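Local coordinates for autoinducer synthesis protein lasI (Pseudomonas aeruginosa, PDB 1RO5), which makes the quorum-sensing signal N-(3-oxododecanoyl)homoserine lactone from S-adenosyl-L-methionine and an acyl group delivered by acyl carrier protein, at residues Q28-K31 and D37-V40; M79-F84 and K91-S96; H98-S103 and R130-N135; F105-G110 and L115-C120. All blocks are in the same frame, centred on the assembly; numbering follows the deposited sequence.

Contact 1: Q28-K31 and D37-V40; sequences QVFK and DVSV. With SO4 (sulfate ion), chain B.
V38 and V40 face F30, the last residue of helix 16-30, and K31, the first to leave it, while D37 leads the chain into this meeting. The D37 N-H gives a hydrogen bond to sulfate O2, 2.9 Å from N to O2. Next comes V38, whose own N makes a longer, weak bond to O3 of the same ion; G35 N adds a third donor, so main-chain N-H groups bind an anion that probably came from the crystallisation liquor. Both methyls of V38 meet the last residue of the helix: CG1, anti to the backbone N (chi1 163°), lies 3.6 Å from F30 O, and CG2 lies 3.9 Å from F30 CB. Valine suits this place because its two short branches can both reach F30. The phenylalanine ring, apolar and buried, makes a cation-pi contact with R104 of strand 99-107, which V38 also touches. In this alpha-beta-alpha sandwich the loop after helix 16-30 here lies against the helix end and, through R104, the sheet. The S39 backbone hydrogen-bonds I46. At V40, CG2 rests 4.4 Å from K31 CA, a loose touch on the backbone; the lysine chain leads away from V40.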
loop_
_atom_site.group_PDB
_atom_site.type_symbol
_atom_site.label_atom_id
_atom_site.label_comp_id
_atom_site.label_asym_id
_atom_site.label_seq_id
_atom_site.Cartn_x
_atom_site.Cartn_y
_atom_site.Cartn_z
ATOM N N GLN A 28 14.434 -0.756 6.010
ATOM C CA GLN A 28 15.230 -1.694 5.268
ATOM C C GLN A 28 14.911 -1.537 3.792
ATOM O O GLN A 28 15.820 -1.550 2.938
ATOM C CB GLN A 28 15.012 -3.143 5.771
ATOM C CG GLN A 28 15.490 -3.357 7.278
ATOM C CD GLN A 28 15.280 -4.803 7.761
ATOM O OE1 GLN A 28 14.124 -5.312 8.038
ATOM N NE2 GLN A 28 16.419 -5.496 7.835
ATOM N N VAL A 29 13.643 -1.236 3.497
ATOM C CA VAL A 29 13.268 -1.007 2.099
ATOM C C VAL A 29 13.625 0.303 1.535
ATOM O O VAL A 29 14.178 0.326 0.484
ATOM C CB VAL A 29 11.815 -1.385 1.854
ATOM C CG1 VAL A 29 11.330 -1.020 0.461
ATOM C CG2 VAL A 29 11.730 -2.901 2.140
ATOM N N PHE A 30 13.257 1.382 2.216
ATOM C CA PHE A 30 13.316 2.773 1.707
ATOM C C PHE A 30 14.589 3.545 2.101
ATOM O O PHE A 30 14.758 4.655 1.672
ATOM C CB PHE A 30 12.101 3.627 2.165
ATOM C CG PHE A 30 10.820 3.272 1.479
ATOM C CD1 PHE A 30 10.008 2.233 1.988
ATOM C CD2 PHE A 30 10.449 3.919 0.290
ATOM C CE1 PHE A 30 8.838 1.794 1.291
ATOM C CE2 PHE A 30 9.253 3.594 -0.369
ATOM C CZ PHE A 30 8.444 2.489 0.118
ATOM N N LYS A 31 15.435 2.999 2.968
ATOM C CA LYS A 31 16.666 3.719 3.409
ATOM C C LYS A 31 17.478 4.260 2.211
ATOM O O LYS A 31 17.689 3.512 1.193
ATOM C CB LYS A 31 17.592 2.873 4.322
ATOM C CG LYS A 31 18.037 1.497 3.600
ATOM C CD LYS A 31 19.235 0.803 4.304
ATOM C CE LYS A 31 19.791 -0.316 3.385
ATOM N NZ LYS A 31 20.113 -1.569 4.197
ATOM N N ASP A 37 10.810 11.239 -0.318
ATOM C CA ASP A 37 10.573 11.977 0.920
ATOM C C ASP A 37 10.721 11.079 2.177
ATOM O O ASP A 37 9.828 11.036 3.047
ATOM C CB ASP A 37 9.145 12.502 0.883
ATOM C CG ASP A 37 9.075 13.897 1.334
ATOM O OD1 ASP A 37 9.896 14.250 2.188
ATOM O OD2 ASP A 37 8.297 14.727 0.897
ATOM N N VAL A 38 11.826 10.345 2.238
ATOM C CA VAL A 38 12.113 9.419 3.248
ATOM C C VAL A 38 12.844 10.082 4.376
ATOM O O VAL A 38 13.756 10.890 4.180
ATOM C CB VAL A 38 13.025 8.283 2.639
ATOM C CG1 VAL A 38 13.762 7.427 3.735
ATOM C CG2 VAL A 38 12.259 7.459 1.646
ATOM N N SER A 39 12.503 9.686 5.604
ATOM C CA SER A 39 13.250 10.119 6.805
ATOM C C SER A 39 13.369 8.870 7.652
ATOM O O SER A 39 12.354 8.170 7.922
ATOM C CB SER A 39 12.438 11.215 7.606
ATOM O OG SER A 39 12.640 12.594 7.114
ATOM N N VAL A 40 14.589 8.589 8.077
ATOM C CA VAL A 40 14.912 7.431 8.905
ATOM C C VAL A 40 15.386 8.044 10.217
ATOM O O VAL A 40 16.181 8.945 10.231
ATOM C CB VAL A 40 16.023 6.595 8.293
ATOM C CG1 VAL A 40 16.522 5.339 9.278
ATOM C CG2 VAL A 40 15.514 5.924 7.045
HETATM S S SO4 B . 14.051 12.978 -0.564
HETATM O O1 SO4 B . 14.033 14.099 0.366
HETATM O O2 SO4 B . 12.811 13.108 -1.362
HETATM O O3 SO4 B . 14.105 11.597 0.081
HETATM O O4 SO4 B . 15.381 13.081 -1.273
#

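Contact 2: M79-F84 and K91-S96; sequences MLKNTF and KEAPCS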
loop_
_atom_site.group_PDB
_atom_site.type_symbol
_atom_site.label_atom_id
_atom_site.label_comp_id
_atom_site.label_asym_id
_atom_site.label_seq_id
_atom_site.Cartn_x
_atom_site.Cartn_y
_atom_site.Cartn_z
ATOM N N MET A 79 0.093 11.170 0.303
ATOM C CA MET A 79 1.395 11.439 -0.357
ATOM C C MET A 79 1.122 11.870 -1.836
ATOM O O MET A 79 1.858 12.693 -2.376
ATOM C CB MET A 79 2.299 10.186 -0.387
ATOM C CG MET A 79 2.588 9.594 1.007
ATOM S SD MET A 79 3.916 8.423 1.084
ATOM C CE MET A 79 5.386 9.711 1.025
ATOM N N LEU A 80 0.058 11.399 -2.494
ATOM C CA LEU A 80 -0.084 11.716 -3.940
ATOM C C LEU A 80 -0.393 13.239 -4.012
ATOM O O LEU A 80 0.134 13.934 -4.859
ATOM C CB LEU A 80 -1.262 10.985 -4.575
ATOM C CG LEU A 80 -1.443 10.892 -6.057
ATOM C CD1 LEU A 80 -2.737 10.392 -6.593
ATOM C CD2 LEU A 80 -0.535 11.618 -7.006
ATOM N N LYS A 81 -1.212 13.697 -3.082
ATOM C CA LYS A 81 -1.710 15.075 -3.084
ATOM C C LYS A 81 -0.655 15.977 -2.525
ATOM O O LYS A 81 -0.477 17.092 -3.045
ATOM C CB LYS A 81 -2.983 15.213 -2.251
ATOM C CG LYS A 81 -3.608 16.624 -2.254
ATOM C CD LYS A 81 -4.603 17.076 -1.158
ATOM C CE LYS A 81 -6.058 16.750 -1.360
ATOM N NZ LYS A 81 -6.662 16.175 -0.013
ATOM N N ASN A 82 0.087 15.527 -1.490
ATOM C CA ASN A 82 0.915 16.499 -0.803
ATOM C C ASN A 82 2.375 16.257 -0.893
ATOM O O ASN A 82 3.082 17.054 -0.326
ATOM C CB ASN A 82 0.503 16.601 0.665
ATOM C CG ASN A 82 -0.938 17.044 0.834
ATOM O OD1 ASN A 82 -1.858 16.246 1.152
ATOM N ND2 ASN A 82 -1.173 18.285 0.538
ATOM N N THR A 83 2.835 15.145 -1.466
ATOM C CA THR A 83 4.240 14.929 -1.615
ATOM C C THR A 83 4.558 14.737 -3.133
ATOM O O THR A 83 5.638 15.131 -3.640
ATOM C CB THR A 83 4.697 13.619 -0.749
ATOM O OG1 THR A 83 4.573 13.887 0.689
ATOM C CG2 THR A 83 6.158 13.317 -0.935
ATOM N N PHE A 84 3.634 14.146 -3.870
ATOM C CA PHE A 84 3.976 13.857 -5.216
ATOM C C PHE A 84 2.954 14.478 -6.180
ATOM O O PHE A 84 2.613 13.826 -7.154
ATOM C CB PHE A 84 4.085 12.371 -5.511
ATOM C CG PHE A 84 5.054 11.641 -4.636
ATOM C CD1 PHE A 84 4.578 10.745 -3.651
ATOM C CD2 PHE A 84 6.444 11.787 -4.805
ATOM C CE1 PHE A 84 5.479 10.029 -2.842
ATOM C CE2 PHE A 84 7.322 11.107 -3.997
ATOM C CZ PHE A 84 6.828 10.186 -3.007
ATOM N N LYS A 91 -4.311 17.249 -12.966
ATOM C CA LYS A 91 -5.656 16.799 -12.524
ATOM C C LYS A 91 -5.889 17.066 -11.056
ATOM O O LYS A 91 -4.956 17.391 -10.223
ATOM C CB LYS A 91 -5.880 15.350 -12.816
ATOM C CG LYS A 91 -5.288 14.984 -14.175
ATOM C CD LYS A 91 -5.792 13.643 -14.768
ATOM C CE LYS A 91 -5.322 13.508 -16.232
ATOM N NZ LYS A 91 -5.890 12.237 -16.874
ATOM N N GLU A 92 -7.146 17.029 -10.689
ATOM C CA GLU A 92 -7.444 17.375 -9.358
ATOM C C GLU A 92 -7.116 16.137 -8.464
ATOM O O GLU A 92 -7.327 14.983 -8.883
ATOM C CB GLU A 92 -8.931 17.701 -9.299
ATOM C CG GLU A 92 -9.385 18.005 -7.856
ATOM C CD GLU A 92 -10.782 18.625 -7.792
ATOM O OE1 GLU A 92 -11.770 17.945 -8.260
ATOM O OE2 GLU A 92 -10.876 19.767 -7.248
ATOM N N ALA A 93 -6.621 16.373 -7.240
ATOM C CA ALA A 93 -6.325 15.288 -6.277
ATOM C C ALA A 93 -7.661 14.772 -5.778
ATOM O O ALA A 93 -8.505 15.558 -5.289
ATOM C CB ALA A 93 -5.565 15.839 -5.145
ATOM N N PRO A 94 -7.868 13.491 -5.803
ATOM C CA PRO A 94 -9.154 12.966 -5.289
ATOM C C PRO A 94 -9.340 13.339 -3.774
ATOM O O PRO A 94 -8.309 13.474 -3.044
ATOM C CB PRO A 94 -9.012 11.436 -5.425
ATOM C CG PRO A 94 -7.902 11.311 -6.557
ATOM C CD PRO A 94 -6.917 12.455 -6.258
ATOM N N CYS A 95 -10.596 13.443 -3.307
ATOM C CA CYS A 95 -10.875 13.771 -1.932
ATOM C C CYS A 95 -12.216 13.184 -1.637
ATOM O O CYS A 95 -13.240 13.733 -2.003
ATOM C CB CYS A 95 -10.892 15.285 -1.760
ATOM S SG CYS A 95 -11.273 15.781 -0.040
ATOM N N SER A 96 -12.237 12.029 -0.981
ATOM C CA SER A 96 -13.501 11.376 -0.802
ATOM C C SER A 96 -13.355 10.367 0.294
ATOM O O SER A 96 -12.334 9.745 0.464
ATOM C CB SER A 96 -13.973 10.669 -2.114
ATOM O OG SER A 96 -14.968 9.658 -1.820
#
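K81 and A93 make the main apolar contact between the short helix 79-82 and the loop that runs past it toward strand 99-107. The A93 methyl sits alongside the lysine stem, with CB 3.6 Å from K81 CG and 3.9 Å from K81 CE. Two torsions set this up: CG of K81 stands anti to the backbone N (chi1 -177°), and the chain bends at chi3 (-86°), bringing CE back over the methyl. A residue as small as alanine suits a place where the lysine stem lies close, and the lysine hydrocarbon can pack here while its amine continues to a weak bond with T74 O. P94 probably restricts the loop beside this pair, and its O is 4.3 Å from K81 CE. Within the first segment, T83 CG2 lies over the centre of one face of the F84 ring, 3.7 Å above its plane.

No hydrogen bond joins the two segments; polar bonds instead fix each one in its own place. M79 O is shared by T83 N (i+4, 2.8 Å) and F84 N (i+5, 2.7 Å), where the chain leaves the helix. In the loop, P94 O accepts from Y78 OH and S96 N donates to T74 OG1. At the start of the helix, E101 of strand 99-107 takes M79 N with OE1 and, weakly, L80 N with OE2. This is a surface contact in an alpha-beta-alpha sandwich: a single-turn helix tied by its first N-H groups to a central strand, with the extended loop leading to that strand packed against K81.

Contact 3: H98-S103 and R130-N135; sequences HIWELS and RYSLQN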
loop_
_atom_site.group_PDB
_atom_site.type_symbol
_atom_site.label_atom_id
_atom_site.label_comp_id
_atom_site.label_asym_id
_atom_site.label_seq_id
_atom_site.Cartn_x
_atom_site.Cartn_y
_atom_site.Cartn_z
ATOM N N HIS A 98 -14.705 7.681 0.166
ATOM C CA HIS A 98 -14.820 6.372 -0.480
ATOM C C HIS A 98 -13.507 6.036 -1.221
ATOM O O HIS A 98 -13.404 5.012 -1.919
ATOM C CB HIS A 98 -16.037 6.366 -1.460
ATOM C CG HIS A 98 -17.341 6.627 -0.779
ATOM N ND1 HIS A 98 -17.772 5.865 0.300
ATOM C CD2 HIS A 98 -18.265 7.607 -0.947
ATOM C CE1 HIS A 98 -18.930 6.343 0.742
ATOM N NE2 HIS A 98 -19.232 7.411 0.018
ATOM N N ILE A 99 -12.523 6.919 -1.096
ATOM C CA ILE A 99 -11.256 6.643 -1.716
ATOM C C ILE A 99 -10.101 6.774 -0.651
ATOM O O ILE A 99 -10.088 7.760 0.113
ATOM C CB ILE A 99 -11.068 7.651 -2.900
ATOM C CG1 ILE A 99 -12.303 7.541 -3.892
ATOM C CG2 ILE A 99 -9.634 7.484 -3.527
ATOM C CD1 ILE A 99 -12.357 8.654 -4.998
ATOM N N TRP A 100 -9.135 5.847 -0.690
ATOM C CA TRP A 100 -8.008 5.811 0.185
ATOM C C TRP A 100 -6.773 5.756 -0.658
ATOM O O TRP A 100 -6.782 5.319 -1.801
ATOM C CB TRP A 100 -8.083 4.517 1.043
ATOM C CG TRP A 100 -9.044 4.491 2.179
ATOM C CD1 TRP A 100 -9.707 5.535 2.726
ATOM C CD2 TRP A 100 -9.448 3.335 2.924
ATOM N NE1 TRP A 100 -10.453 5.113 3.811
ATOM C CE2 TRP A 100 -10.325 3.762 3.924
ATOM C CE3 TRP A 100 -9.167 1.977 2.821
ATOM C CZ2 TRP A 100 -10.887 2.904 4.820
ATOM C CZ3 TRP A 100 -9.707 1.139 3.699
ATOM C CH2 TRP A 100 -10.561 1.603 4.709
ATOM N N GLU A 101 -5.683 6.149 -0.073
ATOM C CA GLU A 101 -4.399 6.077 -0.675
ATOM C C GLU A 101 -3.540 5.022 -0.019
ATOM O O GLU A 101 -3.604 4.835 1.227
ATOM C CB GLU A 101 -3.655 7.425 -0.507
ATOM C CG GLU A 101 -2.324 7.305 -1.260
ATOM C CD GLU A 101 -1.209 8.280 -0.859
ATOM O OE1 GLU A 101 -1.040 8.590 0.322
ATOM O OE2 GLU A 101 -0.468 8.638 -1.733
ATOM N N LEU A 102 -2.812 4.267 -0.859
ATOM C CA LEU A 102 -1.830 3.323 -0.386
ATOM C C LEU A 102 -0.449 3.960 -0.567
ATOM O O LEU A 102 -0.167 4.636 -1.607
ATOM C CB LEU A 102 -1.865 2.031 -1.173
ATOM C CG LEU A 102 -3.207 1.364 -1.390
ATOM C CD1 LEU A 102 -2.959 0.161 -2.195
ATOM C CD2 LEU A 102 -3.795 1.026 0.004
ATOM N N SER A 103 0.463 3.615 0.368
ATOM C CA SER A 103 1.808 4.107 0.310
ATOM C C SER A 103 2.761 3.237 1.043
ATOM O O SER A 103 2.348 2.377 1.795
ATOM C CB SER A 103 1.856 5.579 0.836
ATOM O OG SER A 103 1.535 5.697 2.201
ATOM N N ARG A 130 -10.686 -6.189 0.371
ATOM C CA ARG A 130 -11.809 -6.667 1.112
ATOM C C ARG A 130 -12.146 -5.797 2.326
ATOM O O ARG A 130 -13.336 -5.465 2.588
ATOM C CB ARG A 130 -11.420 -8.093 1.604
ATOM C CG ARG A 130 -12.437 -8.586 2.624
ATOM C CD ARG A 130 -12.277 -9.987 3.122
ATOM N NE ARG A 130 -12.771 -9.926 4.507
ATOM C CZ ARG A 130 -12.108 -10.395 5.577
ATOM N NH1 ARG A 130 -10.910 -10.979 5.418
ATOM N NH2 ARG A 130 -12.648 -10.286 6.811
ATOM N N TYR A 131 -11.109 -5.484 3.110
ATOM C CA TYR A 131 -11.202 -4.537 4.167
ATOM C C TYR A 131 -11.661 -3.209 3.624
ATOM O O TYR A 131 -12.459 -2.558 4.221
ATOM C CB TYR A 131 -9.851 -4.326 4.767
ATOM C CG TYR A 131 -9.860 -3.362 5.969
ATOM C CD1 TYR A 131 -10.271 -3.815 7.245
ATOM C CD2 TYR A 131 -9.417 -2.060 5.836
ATOM C CE1 TYR A 131 -10.233 -2.962 8.349
ATOM C CE2 TYR A 131 -9.384 -1.155 6.952
ATOM C CZ TYR A 131 -9.829 -1.607 8.203
ATOM O OH TYR A 131 -9.791 -0.736 9.337
ATOM N N SER A 132 -11.182 -2.798 2.474
ATOM C CA SER A 132 -11.647 -1.532 1.971
ATOM C C SER A 132 -13.122 -1.612 1.513
ATOM O O SER A 132 -13.933 -0.681 1.749
ATOM C CB SER A 132 -10.785 -1.061 0.827
ATOM O OG SER A 132 -9.430 -1.338 1.120
ATOM N N LEU A 133 -13.480 -2.710 0.863
ATOM C CA LEU A 133 -14.843 -2.815 0.292
ATOM C C LEU A 133 -15.840 -2.878 1.479
ATOM O O LEU A 133 -16.825 -2.222 1.453
ATOM C CB LEU A 133 -15.009 -4.007 -0.696
ATOM C CG LEU A 133 -14.356 -3.730 -2.038
ATOM C CD1 LEU A 133 -14.152 -5.061 -2.726
ATOM C CD2 LEU A 133 -15.316 -2.872 -2.812
ATOM N N GLN A 134 -15.487 -3.593 2.539
ATOM C CA GLN A 134 -16.292 -3.597 3.728
ATOM C C GLN A 134 -16.347 -2.300 4.474
ATOM O O GLN A 134 -17.117 -2.187 5.387
ATOM C CB GLN A 134 -15.826 -4.654 4.671
ATOM C CG GLN A 134 -16.240 -6.059 4.120
ATOM C CD GLN A 134 -15.667 -7.235 4.921
ATOM O OE1 GLN A 134 -15.887 -8.417 4.534
ATOM N NE2 GLN A 134 -14.909 -6.925 6.030
ATOM N N ASN A 135 -15.497 -1.329 4.116
ATOM C CA ASN A 135 -15.564 -0.006 4.713
ATOM C C ASN A 135 -16.035 0.975 3.668
ATOM O O ASN A 135 -15.773 2.107 3.767
ATOM C CB ASN A 135 -14.246 0.362 5.382
ATOM C CG ASN A 135 -14.107 -0.283 6.747
ATOM O OD1 ASN A 135 -14.614 0.258 7.697
ATOM N ND2 ASN A 135 -13.465 -1.458 6.845
#
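The six-membered ring of W100 and the phenol ring of Y131 meet rim to rim, neither over the face of the other, with centroids 5.9 Å apart and planes at 35°. Their closest atoms are W100 CH2 and Y131 CE2, at 3.7 Å. One face of the Y131 ring is occupied by the amide of N135, whose ND2 lies 3.7 Å above the plane over the ring centre. That nitrogen is held there by a nearly straight hydrogen bond to Y131 O, 3.0 Å from ND2 to O with an N-H...O angle of 171°, and the acceptor lies almost in the amide plane. Asparagine suits this place because one side chain serves twice: its amide folds back to the helix carbonyl, and its CB touches W100 CH2.

S132 meets the same indole obliquely, with OG 3.6 Å from W100 CZ3. The hydroxyl stands beside its own backbone N (chi1 -40°) and hydrogen-bonds L128 O one turn earlier, so a small polar residue can sit in a buried spot against an aromatic ring. Tryptophan is wide enough to span from the strand to Y131, S132 and N135, at and just beyond the helix end, and it also meets the ring of Y55. Strand 99-107 and the parallel strand 139-145 are connected through helix 118-133, and the contact joins the first strand to the helix of this beta-alpha-beta crossover.

Contact 4: F105-G110 and L115-C120; sequences FAINSG and LGFSDC
I107, at the end of strand 99-107, reaches across to F117 and C120 at the start of helix 118-133, where the first strand of the beta-alpha-beta unit that ends in strand 139-145 passes by a loop into its helix. The isoleucine divides its two branches between them. Its CG2 stands anti to the backbone N and touches the phenylalanine ring at CD1, 3.8 Å away. The other branch lies beside that nitrogen (chi1 -68°) and is extended at chi2 (-175°), which carries CD1 forward to the cysteine. A beta-branched, long side chain fits here because it can meet both partners at once.

F117 holds the N-cap position, and its O accepts a hydrogen bond from T121 OG1. Its CG is anti to the backbone N, and the flat, apolar ring offers its CD1 and CE1 side to the isoleucine, CE1 being 4.1 Å from I107 CB. The backbone angles of G116 suit glycine, which has no side chain to press on the carbonyl O of L115. Toward the sheet, I107 also touches W69 of strand 64-73. In the first turn of the helix, C120 is compact and apolar enough for a buried place, its SG ending 4.0 Å from I107 CD1.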
loop_
_atom_site.group_PDB
_atom_site.type_symbol
_atom_site.label_atom_id
_atom_site.label_comp_id
_atom_site.label_asym_id
_atom_site.label_seq_id
_atom_site.Cartn_x
_atom_site.Cartn_y
_atom_site.Cartn_z
ATOM N N PHE A 105 4.834 0.565 0.378
ATOM C CA PHE A 105 4.861 -0.880 0.195
ATOM C C PHE A 105 6.180 -1.362 0.535
ATOM O O PHE A 105 7.097 -1.049 -0.127
ATOM C CB PHE A 105 4.536 -1.475 -1.227
ATOM C CG PHE A 105 3.446 -0.799 -1.965
ATOM C CD1 PHE A 105 2.621 0.118 -1.327
ATOM C CD2 PHE A 105 3.334 -0.975 -3.332
ATOM C CE1 PHE A 105 1.630 0.861 -2.044
ATOM C CE2 PHE A 105 2.325 -0.280 -4.046
ATOM C CZ PHE A 105 1.475 0.646 -3.352
ATOM N N ALA A 106 6.311 -2.206 1.511
ATOM C CA ALA A 106 7.612 -2.651 1.911
ATOM C C ALA A 106 7.505 -4.162 2.183
ATOM O O ALA A 106 6.711 -4.577 3.029
ATOM C CB ALA A 106 8.093 -1.866 3.259
ATOM N N ILE A 107 8.320 -4.963 1.471
ATOM C CA ILE A 107 8.337 -6.444 1.585
ATOM C C ILE A 107 9.733 -6.911 1.878
ATOM O O ILE A 107 10.670 -6.567 1.173
ATOM C CB ILE A 107 7.721 -7.157 0.296
ATOM C CG1 ILE A 107 6.232 -6.868 0.221
ATOM C CG2 ILE A 107 7.833 -8.686 0.397
ATOM C CD1 ILE A 107 5.590 -7.559 -0.827
ATOM N N ASN A 108 9.870 -7.670 2.940
ATOM C CA ASN A 108 11.145 -8.190 3.308
ATOM C C ASN A 108 11.664 -9.069 2.141
ATOM O O ASN A 108 10.982 -10.081 1.654
ATOM C CB ASN A 108 11.082 -8.995 4.582
ATOM C CG ASN A 108 12.458 -9.558 4.970
ATOM O OD1 ASN A 108 13.524 -8.982 4.649
ATOM N ND2 ASN A 108 12.447 -10.675 5.668
ATOM N N SER A 109 12.860 -8.678 1.691
ATOM C CA SER A 109 13.444 -9.321 0.509
ATOM C C SER A 109 14.305 -10.634 0.760
ATOM O O SER A 109 14.312 -11.483 -0.174
ATOM C CB SER A 109 14.239 -8.261 -0.238
ATOM O OG SER A 109 15.476 -8.048 0.455
ATOM N N GLY A 110 14.971 -10.757 1.955
ATOM C CA GLY A 110 15.714 -11.921 2.449
ATOM C C GLY A 110 15.167 -13.345 2.195
ATOM O O GLY A 110 14.108 -13.559 1.521
ATOM N N LEU A 115 6.576 -17.214 1.302
ATOM C CA LEU A 115 5.435 -17.349 0.387
ATOM C C LEU A 115 5.784 -17.088 -1.078
ATOM O O LEU A 115 5.174 -17.646 -2.012
ATOM C CB LEU A 115 4.239 -16.470 0.805
ATOM C CG LEU A 115 3.205 -16.116 -0.314
ATOM C CD1 LEU A 115 2.250 -17.322 -0.726
ATOM C CD2 LEU A 115 2.392 -14.820 -0.068
ATOM N N GLY A 116 6.743 -16.210 -1.287
ATOM C CA GLY A 116 6.985 -15.705 -2.623
ATOM C C GLY A 116 6.882 -14.215 -2.442
ATOM O O GLY A 116 7.149 -13.688 -1.309
ATOM N N PHE A 117 6.473 -13.550 -3.521
ATOM C CA PHE A 117 6.514 -12.093 -3.598
ATOM C C PHE A 117 5.511 -11.509 -4.629
ATOM O O PHE A 117 4.804 -10.498 -4.332
ATOM C CB PHE A 117 7.942 -11.622 -3.886
ATOM C CG PHE A 117 8.048 -10.149 -4.214
ATOM C CD1 PHE A 117 8.589 -9.256 -3.285
ATOM C CD2 PHE A 117 7.625 -9.663 -5.455
ATOM C CE1 PHE A 117 8.694 -7.920 -3.577
ATOM C CE2 PHE A 117 7.717 -8.333 -5.759
ATOM C CZ PHE A 117 8.250 -7.447 -4.821
ATOM N N SER A 118 5.461 -12.115 -5.835
ATOM C CA SER A 118 4.354 -11.847 -6.796
ATOM C C SER A 118 3.101 -11.990 -5.931
ATOM O O SER A 118 2.306 -11.045 -5.795
ATOM C CB SER A 118 4.331 -12.872 -7.978
ATOM O OG SER A 118 5.644 -13.414 -8.309
ATOM N N ASP A 119 3.020 -13.154 -5.281
ATOM C CA ASP A 119 1.922 -13.573 -4.414
ATOM C C ASP A 119 1.777 -12.882 -3.066
ATOM O O ASP A 119 0.648 -12.600 -2.635
ATOM C CB ASP A 119 2.047 -15.051 -4.128
ATOM C CG ASP A 119 1.943 -15.849 -5.357
ATOM O OD1 ASP A 119 1.529 -17.028 -5.241
ATOM O OD2 ASP A 119 2.234 -15.369 -6.484
ATOM N N CYS A 120 2.892 -12.674 -2.370
ATOM C CA CYS A 120 2.820 -11.946 -1.144
ATOM C C CYS A 120 1.920 -10.769 -1.441
ATOM O O CYS A 120 0.917 -10.555 -0.732
ATOM C CB CYS A 120 4.170 -11.466 -0.649
ATOM S SG CYS A 120 3.967 -10.709 0.980
#

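Contacts 1, 2 and 4 each close a short loop, while contact 3 spans a longer one that contains contact 4. Contacts 1 and 2 come first along the chain. Strand 99-107 and helix 118-133 serve both contact 3 and contact 4, whose centres lie about 21 Å apart on opposite sides of the chain's centre, so the helix is fastened to the strand at both ends. Contact 4 touches contact 1, about 17 Å away between centres, where V29 and F30 pack on residues 105-107. Contact 2, whose centre lies about 16 Å from that of contact 3, joins the same strand through E101. The central strand of the alpha-beta-alpha sandwich thus links all four neighbourhoods.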